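Local coordinates for uncharacterized NTF2-like protein (PDB 3FGY) that is of unknown function but has the NTF2-like, SnoaL-type fold, whose curved sheet and helices commonly enclose a pocket for small molecules, at residues 64-70 with 87-93; 101-106 with 117-122; 27-31 with 112-116. All blocks are in the same frame, centred on the assembly; numbering follows the deposited sequence.

Interaction 1: 64-70 with 87-93; sequences MVEISYP and FATGRVK
The beta hairpin that forms one border of the curved sheet pairs Glu-66 with Arg-91 and Ser-68 with Thr-89, both antiparallel hydrogen-bonded pairs. Glu-66 N meets Arg-91 O at 2.9 Å in an almost perfectly straight bond (179°), and Arg-91 N returns one to Glu-66 O; Ser-68 and Thr-89 exchange the same two bonds. Where helix 50-64 gives way to the strand, Lys-93 N extends the pairing to Met-64 O at 3.0 Å, approaching from above the carbonyl plane. On the face bearing Glu-66 and Arg-91, Glu-66 forms salt bridges with both Arg-91 and Lys-93, a three-residue network. The Glu-66 and Arg-91 side chains run alongside each other in the same direction. Arg-91 bends at chi3 (68°), which turns its guanidinium back to the carboxylate; NE lies 3.1 Å from Glu-66 OE1, with a weak second bond from NH2 and the two planes 58° apart. Lys-93 crosses Glu-66 nearly at a right angle and brings NZ within 3.1 Å of OE2, on the anti lone pair, so each carboxylate oxygen serves one cation. The other face carries Val-65, Ile-67 and Val-92. Farther along, Pro-70 CG abuts the edge of the Phe-87 ring, CD2 being 3.8 Å away. Such a two-stranded antiparallel hairpin, with its second strand backed by strand 98-110, is typical of the border of the sheet in an NTF2-like fold.

Interaction 2: 101-106 with 117-122; sequences DDWVFA and IREYID
Phe-105 and Glu-119, a non-hydrogen-bonded antiparallel pair, stack side by side on one face of the sheet. A chi1 of -52° sets Glu-119 CG over the phenyl face, 3.8 Å from the centroid of the Phe-105 ring in a CH-pi contact, and the extended chain beyond it lays the carboxylate along the ring, only 20° from parallel, with OE2 of Glu-119 at 3.2 Å from CZ of Phe-105. A hydrogen bond from Trp-36 NE1 to OE2 helps hold this carboxylate, while OE1 is hydrogen-bonded to an unidentified molecule, probably from the crystallisation liquor. On the opposite face, Tyr-120 turns its ring edge to the strand, CE1 lying 3.9 Å from Ala-106 CB. Paired backbone bonds join Val-104 with Tyr-120 and Ala-106 with Arg-118, Ala-106 N reaching Arg-118 O at 2.9 Å. Beyond the Val-104/Tyr-120 pair, Asp-101 replaces backbone by side chain: with CG swung anti to N (chi1 -168°), its OD1 takes Asp-122 N at 2.8 Å on the syn side, and OD2 lies against Ile-121 CB. Asp-122 in turn N-caps helix 123-129 through Ala-125 N, and its OD1 is also hydrogen-bonded to Thr-123 OG1 of the second subunit. The hairpin runs through the middle of the sheet, with strand 81-92 beside 101-106, strand 34-38 beside 117-120, and Leu-126 of helix 123-129 packed on Asp-101 and Ile-121.

Interaction 3: 27-31 with 112-116; sequences LAVSA and SKVTS
Ser-30 and Val-114 form a parallel bridge, made by two backbone hydrogen bonds that both use Val-114. Its N donates to Val-29 O at 2.9 Å, and its O receives Ala-31 N at 2.8 Å. Lys-113 CA also rests near Val-29 O as a CA-H...O contact.

The polar side-chain contact belongs to Lys-113. Its chain bends at chi2 (-84°) and then runs extended across the 27-31 backbone, where CD passes beside the carbonyl oxygens of Ala-28 and Ser-30. This takes NZ to Ala-28 O at 2.7 Å, from well above the carbonyl plane. A water links the ammonium to Ser-30 O: it accepts from Lys-113 NZ at 2.6 Å and donates to that carbonyl oxygen, which also bonds His-51 NE2. Ser-30 OG is turned to Leu-26 O of the helix instead.

Apolar contacts are few. Ala-31 CB touches Thr-115 CG2 at 3.8 Å, and the CB atoms of Lys-113 and Ala-31 approach to 4.1 Å. Thr-115 CG2 stands beside its own backbone N, while OG1 bonds Thr-108 O. Phe-14 of helix 5-20 covers Val-29, Ser-30 and Val-114 together.

Opposite Thr-108 the strand carries a classic beta bulge at Thr-115 and Ser-116, in the hairpin formed with strand 98-110. The whole is a short parallel bridge joining segment 27-31, which follows on from helix 23-28, to the start of a central strand in the NTF2-like alpha+beta fold.

All three contacts reach the same mixed sheet. Interactions 1 and 2 follow each other along the chain and touch where strands 81-92 and 98-110 run side by side, Ala-88 O lying 2.8 Å from Asp-101 N; their centres are 14 Å apart. Interactions 2 and 3 share strand 113-120, interaction 3 at its start and interaction 2 farther along, with centres 18 Å apart and alternating segments. Interaction 1 is nested in the long loop that interaction 3 closes, on the other side of the chain's centre, about 25 Å between centres. Two hairpin contacts thus hold neighbouring strands together, while the parallel bridge brings a segment 81 residues away in sequence onto a central strand.

Interaction 1: 64-70 with 87-93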
HETATM    1  N   MSE A  64      20.016  -9.021   6.762  1.00 18.85           N
HETATM    2  CA  MSE A  64      19.309 -10.128   6.137  0.50 22.67           C
HETATM    3  C   MSE A  64      18.848  -9.909   4.719  1.00 20.33           C
HETATM    4  O   MSE A  64      18.544 -10.879   4.045  1.00 18.67           O
HETATM    5  CB  MSE A  64      18.171 -10.592   7.016  0.50 23.64           C
HETATM    6  CG  MSE A  64      18.694 -11.275   8.244  0.50 27.39           C
HETATM    7 SE   MSE A  64      17.257 -11.773   9.350  0.38 30.94          SE
HETATM    8  CE  MSE A  64      17.110 -13.703   8.965  0.50 19.43           C
ATOM      9  N   VAL A  65      18.890  -8.676   4.220  1.00 18.09           N
ATOM     10  CA  VAL A  65      18.398  -8.418   2.867  1.00 19.70           C
ATOM     11  C   VAL A  65      19.228  -7.353   2.166  1.00 19.29           C
ATOM     12  O   VAL A  65      19.744  -6.417   2.798  1.00 20.11           O
ATOM     13  CB  VAL A  65      16.900  -8.044   2.851  1.00 19.62           C
ATOM     14  CG1 VAL A  65      16.652  -6.658   3.422  1.00 25.07           C
ATOM     15  CG2 VAL A  65      16.348  -8.103   1.431  1.00 25.52           C
ATOM     16  N   GLU A  66      19.399  -7.552   0.857  1.00 19.18           N
ATOM     17  CA  GLU A  66      19.990  -6.584  -0.045  1.00 20.31           C
ATOM     18  C   GLU A  66      18.811  -5.980  -0.786  1.00 22.33           C
ATOM     19  O   GLU A  66      17.993  -6.721  -1.339  1.00 21.46           O
ATOM     20  CB  GLU A  66      20.935  -7.287  -1.016  1.00 20.23           C
ATOM     21  CG  GLU A  66      22.195  -7.864  -0.352  1.00 24.01           C
ATOM     22  CD  GLU A  66      22.922  -8.901  -1.184  1.00 26.60           C
ATOM     23  OE1 GLU A  66      22.505  -9.160  -2.325  1.00 27.40           O
ATOM     24  OE2 GLU A  66      23.940  -9.462  -0.692  1.00 26.23           O
ATOM     25  N   ILE A  67      18.676  -4.658  -0.743  1.00 22.85           N
ATOM     26  CA  ILE A  67      17.541  -4.011  -1.362  0.50 22.72           C
ATOM     27  C   ILE A  67      18.000  -2.848  -2.240  1.00 22.78           C
ATOM     28  O   ILE A  67      18.924  -2.089  -1.887  1.00 24.33           O
ATOM     29  CB  ILE A  67      16.481  -3.589  -0.320  0.50 23.89           C
ATOM     30  CG1 ILE A  67      15.190  -3.151  -1.017  0.50 23.38           C
ATOM     31  CG2 ILE A  67      17.045  -2.515   0.618  0.50 22.18           C
ATOM     32  CD1 ILE A  67      14.031  -2.927  -0.078  0.50 24.92           C
ATOM     33  N   SER A  68      17.372  -2.749  -3.403  1.00 19.44           N
ATOM     34  CA  SER A  68      17.669  -1.728  -4.409  0.70 20.61           C
ATOM     35  C   SER A  68      16.378  -1.050  -4.815  1.00 18.40           C
ATOM     36  O   SER A  68      15.366  -1.711  -4.988  1.00 18.41           O
ATOM     37  CB  SER A  68      18.271  -2.366  -5.673  0.70 21.93           C
ATOM     38  OG  SER A  68      19.536  -2.943  -5.431  0.70 22.31           O
ATOM     39  N   TYR A  69      16.436   0.252  -5.049  1.00 19.75           N
ATOM     40  CA  TYR A  69      15.299   1.010  -5.524  1.00 21.16           C
ATOM     41  C   TYR A  69      15.706   1.568  -6.890  1.00 20.12           C
ATOM     42  O   TYR A  69      16.529   2.496  -6.944  1.00 22.14           O
ATOM     43  CB  TYR A  69      14.982   2.134  -4.513  1.00 25.66           C
ATOM     44  CG  TYR A  69      14.868   1.624  -3.081  1.00 29.96           C
ATOM     45  CD1 TYR A  69      13.660   1.115  -2.586  1.00 27.24           C
ATOM     46  CD2 TYR A  69      15.986   1.593  -2.242  1.00 29.39           C
ATOM     47  CE1 TYR A  69      13.561   0.629  -1.272  1.00 27.97           C
ATOM     48  CE2 TYR A  69      15.909   1.109  -0.924  1.00 29.45           C
ATOM     49  CZ  TYR A  69      14.696   0.617  -0.446  1.00 31.50           C
ATOM     50  OH  TYR A  69      14.638   0.140   0.862  1.00 36.47           O
ATOM     51  N   PRO A  70      15.248   0.938  -7.992  1.00 19.23           N
ATOM     52  CA  PRO A  70      15.720   1.383  -9.319  1.00 20.06           C
ATOM     53  C   PRO A  70      15.361   2.830  -9.679  1.00 20.61           C
ATOM     54  O   PRO A  70      16.131   3.478 -10.394  1.00 19.63           O
ATOM     55  CB  PRO A  70      15.059   0.410 -10.312  1.00 22.09           C
ATOM     56  CG  PRO A  70      14.212  -0.523  -9.515  1.00 25.77           C
ATOM     57  CD  PRO A  70      14.346  -0.236  -8.058  1.00 20.75           C
ATOM     58  N   PHE A  87       9.041   1.047  -5.564  1.00 17.84           N
ATOM     59  CA  PHE A  87       9.296  -0.291  -6.096  1.00 18.10           C
ATOM     60  C   PHE A  87      10.725  -0.651  -5.732  1.00 18.96           C
ATOM     61  O   PHE A  87      11.627   0.188  -5.805  1.00 19.23           O
ATOM     62  CB  PHE A  87       9.043  -0.326  -7.603  1.00 18.69           C
ATOM     63  CG  PHE A  87       9.443  -1.617  -8.263  1.00 21.99           C
ATOM     64  CD1 PHE A  87       8.588  -2.703  -8.293  1.00 21.96           C
ATOM     65  CD2 PHE A  87      10.681  -1.732  -8.851  1.00 22.87           C
ATOM     66  CE1 PHE A  87       8.982  -3.907  -8.912  1.00 19.25           C
ATOM     67  CE2 PHE A  87      11.075  -2.900  -9.445  1.00 23.03           C
ATOM     68  CZ  PHE A  87      10.227  -3.990  -9.480  1.00 19.54           C
ATOM     69  N   ALA A  88      10.912  -1.882  -5.278  1.00 16.43           N
ATOM     70  CA  ALA A  88      12.218  -2.399  -4.900  1.00 16.99           C
ATOM     71  C   ALA A  88      12.479  -3.725  -5.549  1.00 15.43           C
ATOM     72  O   ALA A  88      11.543  -4.488  -5.822  1.00 17.43           O
ATOM     73  CB  ALA A  88      12.329  -2.589  -3.365  1.00 16.98           C
ATOM     74  N   THR A  89      13.759  -4.001  -5.760  1.00 15.91           N
ATOM     75  CA  THR A  89      14.216  -5.338  -6.056  1.00 15.54           C
ATOM     76  C   THR A  89      15.172  -5.752  -4.934  1.00 15.69           C
ATOM     77  O   THR A  89      15.830  -4.912  -4.303  1.00 15.57           O
ATOM     78  CB  THR A  89      14.905  -5.426  -7.418  1.00 16.41           C
ATOM     79  OG1 THR A  89      16.049  -4.572  -7.434  1.00 17.04           O
ATOM     80  CG2 THR A  89      13.945  -5.017  -8.536  1.00 21.12           C
ATOM     81  N   GLY A  90      15.221  -7.033  -4.617  1.00 13.78           N
ATOM     82  CA  GLY A  90      16.071  -7.468  -3.545  1.00 16.53           C
ATOM     83  C   GLY A  90      16.513  -8.908  -3.588  1.00 17.38           C
ATOM     84  O   GLY A  90      16.082  -9.689  -4.435  1.00 15.57           O
ATOM     85  N   ARG A  91      17.380  -9.243  -2.646  1.00 16.35           N
ATOM     86  CA  ARG A  91      17.847 -10.590  -2.451  1.00 15.94           C
ATOM     87  C   ARG A  91      18.000 -10.867  -0.967  1.00 18.04           C
ATOM     88  O   ARG A  91      18.522 -10.045  -0.214  1.00 18.72           O
ATOM     89  CB  ARG A  91      19.144 -10.811  -3.188  1.00 18.02           C
ATOM     90  CG  ARG A  91      19.624 -12.257  -3.151  1.00 16.02           C
ATOM     91  CD  ARG A  91      20.691 -12.473  -4.221  1.00 20.68           C
ATOM     92  NE  ARG A  91      21.918 -11.732  -3.907  1.00 18.66           N
ATOM     93  CZ  ARG A  91      23.002 -11.652  -4.697  1.00 30.00           C
ATOM     94  NH1 ARG A  91      23.072 -12.272  -5.876  1.00 25.69           N
ATOM     95  NH2 ARG A  91      24.048 -10.945  -4.290  1.00 31.46           N
ATOM     96  N   VAL A  92      17.483 -12.010  -0.553  1.00 14.81           N
ATOM     97  CA  VAL A  92      17.551 -12.441   0.833  1.00 14.65           C
ATOM     98  C   VAL A  92      18.866 -13.157   1.048  1.00 15.46           C
ATOM     99  O   VAL A  92      19.184 -14.124   0.351  1.00 15.46           O
ATOM    100  CB  VAL A  92      16.348 -13.343   1.221  1.00 16.02           C
ATOM    101  CG1 VAL A  92      16.502 -13.838   2.658  1.00 15.85           C
ATOM    102  CG2 VAL A  92      15.037 -12.591   1.059  1.00 16.92           C
ATOM    103  N   LYS A  93      19.671 -12.672   1.983  1.00 15.72           N
ATOM    104  CA  LYS A  93      21.028 -13.189   2.126  1.00 17.42           C
ATOM    105  C   LYS A  93      21.079 -14.671   2.526  1.00 16.74           C
ATOM    106  O   LYS A  93      21.914 -15.418   2.006  1.00 18.48           O
ATOM    107  CB  LYS A  93      21.841 -12.303   3.085  1.00 18.17           C
ATOM    108  CG  LYS A  93      22.102 -10.879   2.605  1.00 19.83           C
ATOM    109  CD  LYS A  93      23.131 -10.193   3.534  1.00 21.33           C
ATOM    110  CE  LYS A  93      23.416  -8.717   3.201  1.00 26.63           C
ATOM    111  NZ  LYS A  93      24.571  -8.477   2.216  1.00 32.36           N
TER

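Interaction 2: 101-106 with 117-122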
ATOM      1  N   ASP A 101       9.161  -5.934  -5.272  1.00 17.36           N
ATOM      2  CA  ASP A 101       8.125  -5.525  -4.303  1.00 20.26           C
ATOM      3  C   ASP A 101       7.644  -4.157  -4.738  1.00 20.12           C
ATOM      4  O   ASP A 101       8.449  -3.238  -4.813  1.00 20.96           O
ATOM      5  CB  ASP A 101       8.705  -5.443  -2.868  1.00 15.38           C
ATOM      6  CG  ASP A 101       7.620  -5.297  -1.769  1.00 21.24           C
ATOM      7  OD1 ASP A 101       6.477  -5.700  -2.003  1.00 19.66           O
ATOM      8  OD2 ASP A 101       7.927  -4.762  -0.669  1.00 25.36           O
ATOM      9  N   ASP A 102       6.364  -4.065  -5.091  1.00 19.36           N
ATOM     10  CA  ASP A 102       5.654  -2.773  -5.183  1.00 17.12           C
ATOM     11  C   ASP A 102       5.121  -2.460  -3.798  1.00 16.23           C
ATOM     12  O   ASP A 102       4.413  -3.272  -3.183  1.00 18.69           O
ATOM     13  CB  ASP A 102       4.523  -2.794  -6.197  1.00 18.62           C
ATOM     14  CG  ASP A 102       5.035  -2.572  -7.605  1.00 18.22           C
ATOM     15  OD1 ASP A 102       5.203  -1.418  -8.007  1.00 19.18           O
ATOM     16  OD2 ASP A 102       5.288  -3.574  -8.289  1.00 22.29           O
ATOM     17  N   TRP A 103       5.492  -1.299  -3.271  1.00 14.83           N
ATOM     18  CA  TRP A 103       5.189  -0.960  -1.903  1.00 15.94           C
ATOM     19  C   TRP A 103       4.632   0.454  -1.696  1.00 15.01           C
ATOM     20  O   TRP A 103       4.884   1.373  -2.488  1.00 15.49           O
ATOM     21  CB  TRP A 103       6.435  -1.145  -1.026  1.00 17.56           C
ATOM     22  CG  TRP A 103       7.677  -0.480  -1.551  1.00 17.58           C
ATOM     23  CD1 TRP A 103       8.682  -1.054  -2.290  1.00 18.33           C
ATOM     24  CD2 TRP A 103       8.069   0.903  -1.359  1.00 17.67           C
ATOM     25  NE1 TRP A 103       9.660  -0.118  -2.575  1.00 19.81           N
ATOM     26  CE2 TRP A 103       9.314   1.080  -2.006  1.00 22.17           C
ATOM     27  CE3 TRP A 103       7.492   1.993  -0.706  1.00 16.47           C
ATOM     28  CZ2 TRP A 103       9.995   2.311  -2.017  1.00 23.71           C
ATOM     29  CZ3 TRP A 103       8.190   3.231  -0.702  1.00 19.51           C
ATOM     30  CH2 TRP A 103       9.415   3.371  -1.365  1.00 18.18           C
ATOM     31  N   VAL A 104       3.910   0.615  -0.590  1.00 15.15           N
ATOM     32  CA  VAL A 104       3.553   1.927  -0.074  1.00 15.17           C
ATOM     33  C   VAL A 104       3.959   2.017   1.397  1.00 14.78           C
ATOM     34  O   VAL A 104       3.703   1.113   2.191  1.00 14.97           O
ATOM     35  CB  VAL A 104       2.035   2.192  -0.217  1.00 16.35           C
ATOM     36  CG1 VAL A 104       1.612   3.503   0.523  1.00 17.58           C
ATOM     37  CG2 VAL A 104       1.634   2.221  -1.707  1.00 15.28           C
ATOM     38  N   PHE A 105       4.584   3.144   1.761  1.00 15.17           N
ATOM     39  CA  PHE A 105       4.823   3.474   3.165  1.00 17.69           C
ATOM     40  C   PHE A 105       3.875   4.617   3.498  1.00 18.07           C
ATOM     41  O   PHE A 105       3.937   5.675   2.881  1.00 19.78           O
ATOM     42  CB  PHE A 105       6.267   3.925   3.420  1.00 19.28           C
ATOM     43  CG  PHE A 105       7.261   2.806   3.488  1.00 26.83           C
ATOM     44  CD1 PHE A 105       7.105   1.643   2.722  1.00 29.81           C
ATOM     45  CD2 PHE A 105       8.354   2.901   4.322  1.00 33.25           C
ATOM     46  CE1 PHE A 105       8.043   0.617   2.767  1.00 37.37           C
ATOM     47  CE2 PHE A 105       9.296   1.874   4.368  1.00 35.00           C
ATOM     48  CZ  PHE A 105       9.144   0.745   3.588  1.00 38.01           C
ATOM     49  N   ALA A 106       2.966   4.387   4.420  1.00 15.85           N
ATOM     50  CA  ALA A 106       1.981   5.393   4.833  1.00 16.76           C
ATOM     51  C   ALA A 106       2.506   5.983   6.123  1.00 18.28           C
ATOM     52  O   ALA A 106       2.641   5.286   7.145  1.00 15.24           O
ATOM     53  CB  ALA A 106       0.602   4.775   5.046  1.00 15.52           C
ATOM     54  N   ILE A 117       4.510   4.844  10.862  1.00 16.05           N
ATOM     55  CA  ILE A 117       4.758   4.299   9.543  1.00 16.76           C
ATOM     56  C   ILE A 117       4.029   2.966   9.489  1.00 17.87           C
ATOM     57  O   ILE A 117       4.116   2.174  10.416  1.00 18.13           O
ATOM     58  CB  ILE A 117       6.265   4.024   9.331  1.00 17.15           C
ATOM     59  CG1 ILE A 117       7.075   5.316   9.472  1.00 20.39           C
ATOM     60  CG2 ILE A 117       6.565   3.285   8.003  1.00 18.60           C
ATOM     61  CD1 ILE A 117       8.540   5.075   9.633  1.00 19.59           C
ATOM     62  N   ARG A 118       3.317   2.718   8.399  1.00 15.61           N
ATOM     63  CA  ARG A 118       2.793   1.396   8.120  0.50 16.25           C
ATOM     64  C   ARG A 118       3.178   1.042   6.683  1.00 16.31           C
ATOM     65  O   ARG A 118       2.896   1.819   5.785  1.00 15.04           O
ATOM     66  CB  ARG A 118       1.276   1.387   8.294  0.50 16.79           C
ATOM     67  CG  ARG A 118       0.744   0.014   8.507  0.50 16.43           C
ATOM     68  CD  ARG A 118      -0.759  -0.136   8.386  0.50 15.05           C
ATOM     69  NE  ARG A 118      -0.917  -1.556   8.149  0.50 11.06           N
ATOM     70  CZ  ARG A 118      -1.049  -2.480   9.093  0.50 13.69           C
ATOM     71  NH1 ARG A 118      -1.249  -2.142  10.339  0.50 12.48           N
ATOM     72  NH2 ARG A 118      -1.043  -3.763   8.754  0.50 14.78           N
ATOM     73  N   GLU A 119       3.814  -0.115   6.485  1.00 14.71           N
ATOM     74  CA  GLU A 119       4.125  -0.604   5.162  1.00 14.96           C
ATOM     75  C   GLU A 119       3.008  -1.493   4.587  1.00 14.04           C
ATOM     76  O   GLU A 119       2.408  -2.316   5.290  1.00 14.38           O
ATOM     77  CB  GLU A 119       5.414  -1.431   5.163  1.00 16.58           C
ATOM     78  CG  GLU A 119       6.612  -0.780   5.789  1.00 18.15           C
ATOM     79  CD  GLU A 119       7.904  -1.565   5.532  1.00 17.62           C
ATOM     80  OE1 GLU A 119       7.880  -2.552   4.724  1.00 26.72           O
ATOM     81  OE2 GLU A 119       8.932  -1.201   6.133  1.00 16.54           O
ATOM     82  N   TYR A 120       2.830  -1.352   3.277  1.00 14.66           N
ATOM     83  CA  TYR A 120       1.955  -2.186   2.483  1.00 15.19           C
ATOM     84  C   TYR A 120       2.869  -2.778   1.393  1.00 14.11           C
ATOM     85  O   TYR A 120       3.374  -2.058   0.552  1.00 13.95           O
ATOM     86  CB  TYR A 120       0.813  -1.384   1.894  1.00 14.17           C
ATOM     87  CG  TYR A 120      -0.066  -0.715   2.937  1.00 13.44           C
ATOM     88  CD1 TYR A 120       0.345   0.469   3.553  1.00 16.82           C
ATOM     89  CD2 TYR A 120      -1.317  -1.225   3.293  1.00 14.57           C
ATOM     90  CE1 TYR A 120      -0.463   1.114   4.490  1.00 15.37           C
ATOM     91  CE2 TYR A 120      -2.117  -0.581   4.228  1.00 15.43           C
ATOM     92  CZ  TYR A 120      -1.700   0.571   4.837  1.00 13.88           C
ATOM     93  OH  TYR A 120      -2.494   1.251   5.763  1.00 15.71           O
ATOM     94  N   ILE A 121       3.068  -4.095   1.457  1.00 14.92           N
ATOM     95  CA  ILE A 121       4.074  -4.789   0.681  1.00 14.82           C
ATOM     96  C   ILE A 121       3.528  -6.129   0.171  1.00 15.06           C
ATOM     97  O   ILE A 121       2.435  -6.558   0.544  1.00 14.36           O
ATOM     98  CB  ILE A 121       5.359  -5.014   1.534  1.00 16.44           C
ATOM     99  CG1 ILE A 121       5.057  -5.938   2.714  1.00 19.26           C
ATOM    100  CG2 ILE A 121       5.974  -3.641   1.958  1.00 16.84           C
ATOM    101  CD1 ILE A 121       6.248  -6.158   3.593  1.00 20.13           C
ATOM    102  N   ASP A 122       4.287  -6.782  -0.705  1.00 14.36           N
ATOM    103  CA  ASP A 122       3.935  -8.118  -1.192  1.00 14.26           C
ATOM    104  C   ASP A 122       4.360  -9.153  -0.160  1.00 12.55           C
ATOM    105  O   ASP A 122       5.430  -9.752  -0.243  1.00 14.80           O
ATOM    106  CB  ASP A 122       4.596  -8.386  -2.551  1.00 14.52           C
ATOM    107  CG  ASP A 122       3.969  -9.545  -3.303  1.00 17.08           C
ATOM    108  OD1 ASP A 122       3.340 -10.429  -2.667  1.00 16.02           O
ATOM    109  OD2 ASP A 122       4.131  -9.569  -4.556  1.00 17.61           O
TER
HETATM  110  O   HOH W   1       4.312  -6.719  -5.473  1.00 17.95           O

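Interaction 3: 27-31 with 112-116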
ATOM      1  N   LEU A  27      17.149   9.667  13.831  1.00 47.50           N
ATOM      2  CA  LEU A  27      16.374   9.765  15.054  1.00 45.92           C
ATOM      3  C   LEU A  27      16.005  11.212  15.318  1.00 43.93           C
ATOM      4  O   LEU A  27      15.058  11.487  16.046  1.00 44.71           O
ATOM      5  CB  LEU A  27      17.159   9.209  16.245  1.00 47.12           C
ATOM      6  CG  LEU A  27      17.564   7.731  16.182  1.00 47.38           C
ATOM      7  CD1 LEU A  27      18.466   7.389  17.357  1.00 51.17           C
ATOM      8  CD2 LEU A  27      16.351   6.818  16.149  1.00 47.78           C
ATOM      9  N   ALA A  28      16.770  12.140  14.743  1.00 41.90           N
ATOM     10  CA  ALA A  28      16.483  13.570  14.877  1.00 38.96           C
ATOM     11  C   ALA A  28      15.170  13.945  14.190  1.00 34.62           C
ATOM     12  O   ALA A  28      14.550  14.942  14.557  1.00 35.65           O
ATOM     13  CB  ALA A  28      17.631  14.411  14.323  1.00 40.46           C
ATOM     14  N   VAL A  29      14.751  13.148  13.206  1.00 30.43           N
ATOM     15  CA  VAL A  29      13.460  13.351  12.545  1.00 25.46           C
ATOM     16  C   VAL A  29      12.430  12.271  12.908  1.00 23.33           C
ATOM     17  O   VAL A  29      11.406  12.145  12.235  1.00 24.89           O
ATOM     18  CB  VAL A  29      13.609  13.431  10.998  1.00 24.81           C
ATOM     19  CG1 VAL A  29      14.509  14.612  10.614  1.00 28.99           C
ATOM     20  CG2 VAL A  29      14.116  12.120  10.401  1.00 27.33           C
ATOM     21  N   SER A  30      12.708  11.509  13.971  1.00 21.50           N
ATOM     22  CA  SER A  30      11.878  10.384  14.430  1.00 19.54           C
ATOM     23  C   SER A  30      11.297  10.689  15.801  1.00 18.62           C
ATOM     24  O   SER A  30      12.044  11.038  16.735  1.00 20.73           O
ATOM     25  CB  SER A  30      12.710   9.112  14.518  1.00 18.97           C
ATOM     26  OG  SER A  30      13.015   8.614  13.219  1.00 25.06           O
ATOM     27  N   ALA A  31       9.974  10.572  15.934  1.00 19.35           N
ATOM     28  CA  ALA A  31       9.317  10.784  17.231  1.00 18.13           C
ATOM     29  C   ALA A  31       9.848   9.772  18.238  1.00 18.25           C
ATOM     30  O   ALA A  31      10.263   8.681  17.877  1.00 16.61           O
ATOM     31  CB  ALA A  31       7.820  10.686  17.118  1.00 18.78           C
ATOM     32  N   SER A 112       6.863  17.990  13.308  1.00 26.51           N
ATOM     33  CA  SER A 112       8.070  17.921  12.488  1.00 24.77           C
ATOM     34  C   SER A 112       8.863  16.615  12.655  1.00 22.87           C
ATOM     35  O   SER A 112      10.035  16.536  12.254  1.00 20.00           O
ATOM     36  CB  SER A 112       8.962  19.143  12.756  1.00 28.25           C
ATOM     37  OG  SER A 112       8.198  20.331  12.646  1.00 30.88           O
ATOM     38  N   LYS A 113       8.197  15.588  13.191  1.00 20.04           N
ATOM     39  CA  LYS A 113       8.801  14.287  13.411  1.00 20.07           C
ATOM     40  C   LYS A 113       7.920  13.204  12.777  1.00 18.54           C
ATOM     41  O   LYS A 113       6.688  13.265  12.857  1.00 18.38           O
ATOM     42  CB  LYS A 113       8.881  13.995  14.906  1.00 22.10           C
ATOM     43  CG  LYS A 113       9.686  14.988  15.718  1.00 25.95           C
ATOM     44  CD  LYS A 113      11.171  14.680  15.697  1.00 29.53           C
ATOM     45  CE  LYS A 113      11.917  15.559  16.702  1.00 31.62           C
ATOM     46  NZ  LYS A 113      13.326  15.107  16.917  1.00 41.82           N
ATOM     47  N   VAL A 114       8.554  12.203  12.184  1.00 17.85           N
ATOM     48  CA  VAL A 114       7.839  11.012  11.767  1.00 18.07           C
ATOM     49  C   VAL A 114       7.339  10.258  12.996  1.00 19.09           C
ATOM     50  O   VAL A 114       8.131   9.908  13.882  1.00 22.64           O
ATOM     51  CB  VAL A 114       8.726  10.092  10.914  1.00 16.84           C
ATOM     52  CG1 VAL A 114       7.966   8.797  10.582  1.00 16.56           C
ATOM     53  CG2 VAL A 114       9.184  10.828   9.645  1.00 16.84           C
ATOM     54  N   THR A 115       6.025  10.051  13.070  1.00 17.60           N
ATOM     55  CA  THR A 115       5.404   9.434  14.239  1.00 17.85           C
ATOM     56  C   THR A 115       4.844   8.034  14.010  1.00 19.14           C
ATOM     57  O   THR A 115       4.856   7.221  14.932  1.00 18.99           O
ATOM     58  CB  THR A 115       4.279  10.341  14.813  1.00 19.77           C
ATOM     59  OG1 THR A 115       3.155  10.389  13.911  1.00 27.34           O
ATOM     60  CG2 THR A 115       4.823  11.752  15.066  1.00 16.81           C
ATOM     61  N   SER A 116       4.335   7.752  12.810  1.00 18.21           N
ATOM     62  CA  SER A 116       3.783   6.427  12.498  1.00 19.12           C
ATOM     63  C   SER A 116       4.118   6.091  11.071  1.00 17.14           C
ATOM     64  O   SER A 116       4.032   6.960  10.186  1.00 18.90           O
ATOM     65  CB  SER A 116       2.257   6.422  12.634  1.00 21.90           C
ATOM     66  OG  SER A 116       1.869   6.726  13.967  1.00 34.22           O
TER
HETATM   67  O   HOH W   2      13.659  12.766  18.005  1.00 41.09           O